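Local structure of GCN5-related N-acetyltransferase (Exiguobacterium sibiricum 255-15, 3GY9) at residues Q129-S132 with H138-D141. The protein probably transfers an acyl group from acyl-coenzyme A to an acceptor not yet identified, and binds coenzyme A, as a member of the GCN5-related N-acetyltransferase family. Numbering follows the deposited sequence. Where two conformers were deposited one is given.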
loop_
_atom_site.group_PDB
_atom_site.type_symbol
_atom_site.label_atom_id
_atom_site.label_comp_id
_atom_site.label_asym_id
_atom_site.label_seq_id
_atom_site.Cartn_x
_atom_site.Cartn_y
_atom_site.Cartn_z
ATOM N N GLN A 129 4.238 9.710 -10.999
ATOM C CA GLN A 129 5.095 9.823 -12.167
ATOM C C GLN A 129 5.971 8.589 -12.278
ATOM O O GLN A 129 6.606 8.180 -11.306
ATOM C CB GLN A 129 5.991 11.056 -12.058
ATOM C CG GLN A 129 6.876 11.313 -13.287
ATOM C CD GLN A 129 7.833 12.478 -13.087
ATOM O OE1 GLN A 129 7.790 13.158 -12.058
ATOM N NE2 GLN A 129 8.707 12.711 -14.066
ATOM N N LEU A 130 5.996 7.997 -13.463
ATOM C CA LEU A 130 6.900 6.900 -13.762
ATOM C C LEU A 130 8.347 7.399 -13.835
ATOM O O LEU A 130 8.647 8.378 -14.531
ATOM C CB LEU A 130 6.477 6.252 -15.078
ATOM C CG LEU A 130 7.262 5.044 -15.557
ATOM C CD1 LEU A 130 7.047 3.858 -14.660
ATOM C CD2 LEU A 130 6.855 4.702 -16.990
ATOM N N VAL A 131 9.235 6.714 -13.123
ATOM C CA VAL A 131 10.661 7.029 -13.138
ATOM C C VAL A 131 11.493 5.790 -13.408
ATOM O O VAL A 131 11.037 4.667 -13.188
ATOM C CB VAL A 131 11.125 7.711 -11.833
ATOM C CG1 VAL A 131 10.477 9.084 -11.722
ATOM C CG2 VAL A 131 10.792 6.880 -10.613
ATOM N N SER A 132 12.705 6.008 -13.912
ATOM C CA SER A 132 13.608 4.914 -14.203
ATOM C C SER A 132 14.599 4.836 -13.063
ATOM O O SER A 132 15.597 5.565 -13.053
ATOM C CB SER A 132 14.329 5.128 -15.532
ATOM O OG SER A 132 15.066 6.336 -15.519
ATOM N N HIS A 138 7.848 4.612 -9.264
ATOM C CA HIS A 138 6.857 5.695 -9.267
ATOM C C HIS A 138 7.079 6.649 -8.111
ATOM O O HIS A 138 7.463 6.224 -7.025
ATOM C CB HIS A 138 5.441 5.146 -9.197
ATOM C CG HIS A 138 5.012 4.428 -10.436
ATOM N ND1 HIS A 138 5.298 3.096 -10.655
ATOM C CD2 HIS A 138 4.338 4.858 -11.532
ATOM C CE1 HIS A 138 4.800 2.733 -11.824
ATOM N NE2 HIS A 138 4.225 3.784 -12.382
ATOM N N THR A 139 6.836 7.933 -8.356
ATOM C CA THR A 139 7.057 8.971 -7.354
ATOM C C THR A 139 5.956 10.035 -7.418
ATOM O O THR A 139 5.359 10.266 -8.471
ATOM C CB THR A 139 8.453 9.627 -7.545
ATOM O OG1 THR A 139 8.744 10.501 -6.444
ATOM C CG2 THR A 139 8.537 10.411 -8.857
ATOM N N LEU A 140 5.716 10.708 -6.299
ATOM C CA LEU A 140 4.729 11.789 -6.262
ATOM C C LEU A 140 5.106 12.785 -5.180
ATOM O O LEU A 140 5.275 12.385 -4.032
ATOM C CB LEU A 140 3.335 11.221 -5.986
ATOM C CG LEU A 140 2.182 12.218 -5.821
ATOM C CD1 LEU A 140 1.981 13.007 -7.101
ATOM C CD2 LEU A 140 0.905 11.484 -5.400
ATOM N N ASP A 141 5.203 14.061 -5.539
ATOM C CA ASP A 141 5.486 15.126 -4.570
ATOM C C ASP A 141 4.204 15.630 -3.915
ATOM O O ASP A 141 3.160 15.695 -4.555
ATOM C CB ASP A 141 6.165 16.314 -5.258
ATOM C CG ASP A 141 7.579 16.017 -5.705
ATOM O OD1 ASP A 141 8.235 15.121 -5.131
ATOM O OD2 ASP A 141 8.035 16.721 -6.632
#
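The imidazole of His-138 is met obliquely, neither squarely over a face nor squarely at an edge, by Leu-130, whose CD1 comes to 3.6 Å from NE2 of His-138, and by Gln-129, whose O lies 4.0 Å from CD2 of His-138. With CG of Leu-130 anti to its own nitrogen (chi1 -178°), the leucine carries its CD1 across to the NE2 and CE1 end of the ring. NE2 is hydrogen-bonded to Asp-120 and ND1 to a residue close by in the chain; partners on both nitrogens would limit rotation of the ring. Leu-130 and His-138 form the non-hydrogen-bonded antiparallel pair, their side chains on one sheet face. Its hydrogen-bonded neighbour, Gln-129/Thr-139, supplies two backbone bonds: Gln-129 N to Thr-139 O, 2.8 Å and nearly straight at 174°, and the longer, more bent Thr-139 N to Gln-129 O. The latter oxygen also takes a CA-H...O contact from His-138 CA, at 3.2 Å. On the sheet face of Gln-129 and Thr-139, CG1 of Val-131 touches CG2 of Thr-139 at 3.7 Å. The example is a beta hairpin closing one margin of the GNAT sheet: strand 129-130 is outermost, strand 138-141 pairs inward with strand 111-114, and Leu-130 reaches helix 120-125.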